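Long-range contacts in HMG-CoA Lyase (Bacillus subtilis subsp. subtilis, PDB 1YDO), which is a TIM-barrel protein of the HMGL-like family, built around a closed ring of parallel beta strands: residues Ile95-Val100 with Thr137-Leu142; Tyr44-Ser49 with Thr76-Val81. One frame throughout, in Å; residues are numbered along the deposited sequence.

Contact 1: residues Ile95-Val100 with Thr137-Leu142; sequences INEACV and TTRAYL
Glu97 to Val100 lie beside Thr137 to Ala140, residue for residue, as parallel neighbours in the sheet of a TIM barrel, the two strands being successive in the chain and linked by a crossover that includes helix 117-133. Their axes run 25° apart. Backbone hydrogen bonds set the register: Ala98 N donates to Thr137 O (3.0 Å), Ala98 O accepts from Arg139 N (3.0 Å), and Val100 O accepts from Tyr141 N (2.9 Å). The bond from Val100 N to Arg139 O is weak and bent, as is the one from Thr137 N to Asn96 O.

Polar side-chain contacts gather on the face of Glu97, Cys99, Thr137 and Arg139, which looks into the barrel. Glu97 has CG anti to its backbone N (chi1 172°), an extended start that carries the carboxylate across Thr137 at about a right angle. There Thr137 OG1 donates to the anti side of Glu97 OE1 (2.9 Å), somewhat out of the carboxylate plane. The other oxygen, OE2, is hydrogen-bonded to Tyr44 OH, so both carboxylate oxygens have partners, which should limit rotation of the group. Glu97 OE2 also lies beside the aliphatic start of Arg139, yet stays 4.7 Å from Arg139 NE. The extended arginine instead carries its guanidinium onward to a salt bridge with Asp231 across the barrel. On the other face of the sheet, Ala98, Val100, Thr138 and Ala140 point outward, and Thr138 OG1 is hydrogen-bonded to Asn128 OD1 of helix 117-133.

Apolar contact occurs on both faces. Val100 packs on Leu124 and Val127 of the same helix, and Val100 CG2 meets Ala140 CB at 3.9 Å. On the inner face Cys99 CB approaches the edge of the Tyr141 ring, 4.1 Å from Tyr141 CD2.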
loop_
_atom_site.group_PDB
_atom_site.type_symbol
_atom_site.label_atom_id
_atom_site.label_comp_id
_atom_site.label_asym_id
_atom_site.label_seq_id
_atom_site.Cartn_x
_atom_site.Cartn_y
_atom_site.Cartn_z
ATOM N N ILE A 95 -9.016 -12.930 -29.911
ATOM C CA ILE A 95 -7.961 -12.447 -29.029
ATOM C C ILE A 95 -6.727 -12.026 -29.802
ATOM O O ILE A 95 -6.266 -12.761 -30.667
ATOM C CB ILE A 95 -7.554 -13.512 -27.994
ATOM C CG1 ILE A 95 -8.575 -13.539 -26.867
ATOM C CG2 ILE A 95 -6.196 -13.193 -27.405
ATOM C CD1 ILE A 95 -9.974 -13.862 -27.327
ATOM N N ASN A 96 -6.201 -10.843 -29.487
ATOM C CA ASN A 96 -5.011 -10.336 -30.152
ATOM C C ASN A 96 -3.766 -10.997 -29.563
ATOM O O ASN A 96 -2.855 -11.394 -30.290
ATOM C CB ASN A 96 -4.890 -8.828 -29.973
ATOM C CG ASN A 96 -6.157 -8.101 -30.323
ATOM O OD1 ASN A 96 -6.680 -8.257 -31.415
ATOM N ND2 ASN A 96 -6.669 -7.305 -29.391
ATOM N N GLU A 97 -3.718 -11.112 -28.239
ATOM C CA GLU A 97 -2.557 -11.710 -27.597
ATOM C C GLU A 97 -2.907 -12.863 -26.668
ATOM O O GLU A 97 -3.856 -12.799 -25.893
ATOM C CB GLU A 97 -1.754 -10.634 -26.834
ATOM C CG GLU A 97 -0.625 -11.189 -25.952
ATOM C CD GLU A 97 0.438 -10.159 -25.593
ATOM O OE1 GLU A 97 1.229 -9.775 -26.488
ATOM O OE2 GLU A 97 0.491 -9.742 -24.413
ATOM N N ALA A 98 -2.121 -13.922 -26.765
ATOM C CA ALA A 98 -2.326 -15.089 -25.943
ATOM C C ALA A 98 -1.299 -15.089 -24.832
ATOM O O ALA A 98 -0.132 -14.808 -25.069
ATOM C CB ALA A 98 -2.181 -16.335 -26.788
ATOM N N CYS A 99 -1.716 -15.406 -23.617
ATOM C CA CYS A 99 -0.769 -15.422 -22.511
ATOM C C CYS A 99 -0.612 -16.812 -21.949
ATOM O O CYS A 99 -1.520 -17.321 -21.299
ATOM C CB CYS A 99 -1.256 -14.514 -21.388
ATOM S SG CYS A 99 -1.883 -12.902 -21.907
ATOM N N VAL A 100 0.522 -17.440 -22.189
ATOM C CA VAL A 100 0.709 -18.757 -21.619
ATOM C C VAL A 100 1.108 -18.585 -20.153
ATOM O O VAL A 100 1.339 -17.462 -19.699
ATOM C CB VAL A 100 1.799 -19.525 -22.347
ATOM C CG1 VAL A 100 1.321 -19.859 -23.749
ATOM C CG2 VAL A 100 3.083 -18.699 -22.379
ATOM N N THR A 137 0.389 -12.112 -30.914
ATOM C CA THR A 137 1.485 -11.792 -30.007
ATOM C C THR A 137 1.364 -12.637 -28.751
ATOM O O THR A 137 0.268 -12.845 -28.246
ATOM C CB THR A 137 1.445 -10.329 -29.633
ATOM O OG1 THR A 137 0.141 -10.010 -29.138
ATOM C CG2 THR A 137 1.733 -9.478 -30.860
ATOM N N THR A 138 2.488 -13.124 -28.246
ATOM C CA THR A 138 2.450 -13.960 -27.062
ATOM C C THR A 138 3.091 -13.312 -25.858
ATOM O O THR A 138 3.981 -12.472 -25.983
ATOM C CB THR A 138 3.163 -15.293 -27.293
ATOM O OG1 THR A 138 4.556 -15.048 -27.547
ATOM C CG2 THR A 138 2.528 -16.040 -28.462
ATOM N N ARG A 139 2.642 -13.747 -24.686
ATOM C CA ARG A 139 3.138 -13.250 -23.417
ATOM C C ARG A 139 3.131 -14.404 -22.430
ATOM O O ARG A 139 2.187 -15.191 -22.415
ATOM C CB ARG A 139 2.221 -12.148 -22.917
ATOM C CG ARG A 139 2.692 -11.486 -21.664
ATOM C CD ARG A 139 1.535 -10.797 -20.999
ATOM N NE ARG A 139 1.986 -9.848 -19.999
ATOM C CZ ARG A 139 1.204 -9.318 -19.075
ATOM N NH1 ARG A 139 -0.077 -9.662 -19.026
ATOM N NH2 ARG A 139 1.708 -8.434 -18.224
ATOM N N ALA A 140 4.172 -14.496 -21.607
ATOM C CA ALA A 140 4.282 -15.564 -20.621
ATOM C C ALA A 140 4.054 -15.050 -19.199
ATOM O O ALA A 140 4.470 -13.947 -18.839
ATOM C CB ALA A 140 5.652 -16.241 -20.727
ATOM N N TYR A 141 3.399 -15.881 -18.398
ATOM C CA TYR A 141 3.081 -15.566 -17.021
ATOM C C TYR A 141 3.814 -16.519 -16.102
ATOM O O TYR A 141 3.307 -17.596 -15.806
ATOM C CB TYR A 141 1.585 -15.739 -16.800
ATOM C CG TYR A 141 0.837 -14.459 -16.571
ATOM C CD1 TYR A 141 1.138 -13.653 -15.482
ATOM C CD2 TYR A 141 -0.184 -14.056 -17.440
ATOM C CE1 TYR A 141 0.455 -12.484 -15.256
ATOM C CE2 TYR A 141 -0.883 -12.880 -17.222
ATOM C CZ TYR A 141 -0.554 -12.103 -16.128
ATOM O OH TYR A 141 -1.224 -10.936 -15.881
ATOM N N LEU A 142 5.002 -16.146 -15.655
ATOM C CA LEU A 142 5.745 -17.019 -14.757
ATOM C C LEU A 142 5.296 -16.694 -13.330
ATOM O O LEU A 142 5.456 -15.571 -12.864
ATOM C CB LEU A 142 7.236 -16.755 -14.920
ATOM C CG LEU A 142 8.149 -17.959 -14.733
ATOM C CD1 LEU A 142 9.593 -17.487 -14.760
ATOM C CD2 LEU A 142 7.847 -18.657 -13.426
#

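Contact 2: residues Tyr44-Ser49 with Thr76-Val81; sequences YIEITS and TYAALV
Strand 44-49 and strand 76-80 run parallel with their axes 39° apart, Tyr44 beside Thr76, Ile45 beside Tyr77 and Glu46 beside Ala78. Ile45 bonds in both directions: its N donates to Thr76 O (2.9 Å) in a nearly straight bond, and its O takes the N-H of Ala78 from above the carbonyl plane. Farther along, Ser49 stands beside Leu80, so three steps on one strand answer two on the other. The extra residue makes a beta bulge around Ile47, whose backbone turns helical (phi/psi -57/-33), and pairing resumes where Leu80 N reaches a lone pair of Thr48 O at 3.0 Å.

Tyr44, Thr76 and Ala78 share the face toward the barrel interior. The Tyr44 ring runs obliquely past its neighbours, Tyr44 CD2 lying 3.8 Å from Thr76 CB and Tyr44 CZ 3.6 Å from Ala78 CB. The Ala78 methyl thus lies close to the phenol end, whose OH is held by Glu97, while Lys10 makes a cation-pi contact with the ring.

These strands are the two arms of a beta-alpha-beta unit of the TIM barrel, with helix 62-68 between them. Ile47 touches Ala66 of that helix, and Thr48 lies on its Ala62 and Val65, while Ile45 packs on Pro14 of helix 13-17. Ile47 has CG2 anti to its carbonyl carbon, which directs this methyl to the edge of the Tyr77 ring at CD1 (3.4 Å); the two side chains cross at about a right angle. Tyr77 OH, at the far end, is hydrogen-bonded to Ser38 and to the backbone N of Glu72. Back inside the barrel, Glu46 is extended beyond CG and its OE2 forms a salt bridge with Arg15, while Ser49 CB and Leu80 CB lie 3.7 Å apart.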
loop_
_atom_site.group_PDB
_atom_site.type_symbol
_atom_site.label_atom_id
_atom_site.label_comp_id
_atom_site.label_asym_id
_atom_site.label_seq_id
_atom_site.Cartn_x
_atom_site.Cartn_y
_atom_site.Cartn_z
ATOM N N TYR A 44 -4.395 -2.393 -22.826
ATOM C CA TYR A 44 -4.246 -3.838 -22.744
ATOM C C TYR A 44 -5.226 -4.386 -21.722
ATOM O O TYR A 44 -5.305 -3.879 -20.611
ATOM C CB TYR A 44 -2.819 -4.169 -22.345
ATOM C CG TYR A 44 -2.515 -5.636 -22.312
ATOM C CD1 TYR A 44 -2.922 -6.428 -21.241
ATOM C CD2 TYR A 44 -1.759 -6.225 -23.324
ATOM C CE1 TYR A 44 -2.573 -7.772 -21.171
ATOM C CE2 TYR A 44 -1.402 -7.566 -23.263
ATOM C CZ TYR A 44 -1.808 -8.335 -22.177
ATOM O OH TYR A 44 -1.414 -9.652 -22.076
ATOM N N ILE A 45 -5.969 -5.425 -22.095
ATOM C CA ILE A 45 -6.960 -6.001 -21.200
ATOM C C ILE A 45 -7.151 -7.497 -21.397
ATOM O O ILE A 45 -7.555 -7.915 -22.474
ATOM C CB ILE A 45 -8.325 -5.380 -21.444
ATOM C CG1 ILE A 45 -8.257 -3.866 -21.356
ATOM C CG2 ILE A 45 -9.311 -5.941 -20.456
ATOM C CD1 ILE A 45 -9.611 -3.215 -21.542
ATOM N N GLU A 46 -6.874 -8.308 -20.378
ATOM C CA GLU A 46 -7.118 -9.735 -20.529
ATOM C C GLU A 46 -8.612 -9.958 -20.332
ATOM O O GLU A 46 -9.064 -10.139 -19.208
ATOM C CB GLU A 46 -6.380 -10.535 -19.484
ATOM C CG GLU A 46 -4.911 -10.548 -19.674
ATOM C CD GLU A 46 -4.249 -11.675 -18.896
ATOM O OE1 GLU A 46 -2.996 -11.720 -18.848
ATOM O OE2 GLU A 46 -4.980 -12.522 -18.332
ATOM N N ILE A 47 -9.377 -9.951 -21.416
ATOM C CA ILE A 47 -10.817 -10.123 -21.316
ATOM C C ILE A 47 -11.274 -11.405 -20.635
ATOM O O ILE A 47 -12.301 -11.409 -19.961
ATOM C CB ILE A 47 -11.464 -10.064 -22.693
ATOM C CG1 ILE A 47 -10.892 -11.172 -23.575
ATOM C CG2 ILE A 47 -11.215 -8.708 -23.327
ATOM C CD1 ILE A 47 -11.575 -11.287 -24.916
ATOM N N THR A 48 -10.528 -12.492 -20.798
ATOM C CA THR A 48 -10.930 -13.757 -20.186
ATOM C C THR A 48 -9.864 -14.838 -20.284
ATOM O O THR A 48 -8.763 -14.601 -20.788
ATOM C CB THR A 48 -12.174 -14.316 -20.859
ATOM O OG1 THR A 48 -12.546 -15.555 -20.241
ATOM C CG2 THR A 48 -11.889 -14.567 -22.335
ATOM N N SER A 49 -10.213 -16.030 -19.802
ATOM C CA SER A 49 -9.319 -17.187 -19.825
ATOM C C SER A 49 -9.971 -18.342 -20.562
ATOM O O SER A 49 -11.159 -18.614 -20.379
ATOM C CB SER A 49 -8.973 -17.638 -18.402
ATOM O OG SER A 49 -8.450 -18.954 -18.391
ATOM N N THR A 76 -5.172 -3.701 -26.780
ATOM C CA THR A 76 -4.741 -5.069 -27.013
ATOM C C THR A 76 -5.566 -5.991 -26.113
ATOM O O THR A 76 -5.406 -5.977 -24.897
ATOM C CB THR A 76 -3.240 -5.236 -26.693
ATOM O OG1 THR A 76 -2.493 -4.240 -27.400
ATOM C CG2 THR A 76 -2.746 -6.600 -27.124
ATOM N N TYR A 77 -6.456 -6.782 -26.707
ATOM C CA TYR A 77 -7.285 -7.712 -25.946
ATOM C C TYR A 77 -6.612 -9.078 -25.889
ATOM O O TYR A 77 -6.407 -9.739 -26.908
ATOM C CB TYR A 77 -8.676 -7.806 -26.576
ATOM C CG TYR A 77 -9.442 -6.496 -26.523
ATOM C CD1 TYR A 77 -10.258 -6.185 -25.438
ATOM C CD2 TYR A 77 -9.295 -5.545 -27.530
ATOM C CE1 TYR A 77 -10.907 -4.954 -25.350
ATOM C CE2 TYR A 77 -9.933 -4.312 -27.461
ATOM C CZ TYR A 77 -10.737 -4.019 -26.367
ATOM O OH TYR A 77 -11.334 -2.794 -26.285
ATOM N N ALA A 78 -6.255 -9.492 -24.679
ATOM C CA ALA A 78 -5.574 -10.761 -24.484
ATOM C C ALA A 78 -6.405 -11.733 -23.659
ATOM O O ALA A 78 -7.357 -11.342 -22.982
ATOM C CB ALA A 78 -4.210 -10.526 -23.808
ATOM N N ALA A 79 -6.032 -13.003 -23.716
ATOM C CA ALA A 79 -6.722 -14.029 -22.958
ATOM C C ALA A 79 -5.720 -15.080 -22.519
ATOM O O ALA A 79 -4.685 -15.281 -23.149
ATOM C CB ALA A 79 -7.782 -14.652 -23.801
ATOM N N LEU A 80 -6.025 -15.745 -21.423
ATOM C CA LEU A 80 -5.138 -16.765 -20.945
ATOM C C LEU A 80 -5.333 -18.000 -21.817
ATOM O O LEU A 80 -6.462 -18.397 -22.074
ATOM C CB LEU A 80 -5.473 -17.104 -19.505
ATOM C CG LEU A 80 -4.297 -17.712 -18.737
ATOM C CD1 LEU A 80 -3.232 -16.653 -18.534
ATOM C CD2 LEU A 80 -4.787 -18.226 -17.415
ATOM N N VAL A 81 -4.243 -18.605 -22.284
ATOM C CA VAL A 81 -4.352 -19.804 -23.107
ATOM C C VAL A 81 -3.566 -20.943 -22.492
ATOM O O VAL A 81 -2.350 -20.914 -22.447
ATOM C CB VAL A 81 -3.848 -19.548 -24.530
ATOM C CG1 VAL A 81 -3.948 -20.840 -25.378
ATOM C CG2 VAL A 81 -4.665 -18.447 -25.167
#

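Contacts 1 and 2 lie on the same side of the chain's centre, their own centres about 8 Å apart, and come in series: contact 2 is complete before contact 1 opens. The inner pair, strands 76-80 and 97-103, joins them into a four-strand arc of one parallel sheet, in the order 44-49, 76-80, 97-103, 137-143. Asn96 N to Tyr77 O (2.8 Å) and Cys99 N to Ala79 O (3.0 Å) are probable hydrogen bonds of that shared seam. On the inner face Tyr141 packs against Glu46, so side chains from the first and last strands of the arc meet inside the barrel. One run of chain thus builds half of the barrel's eight-strand wall.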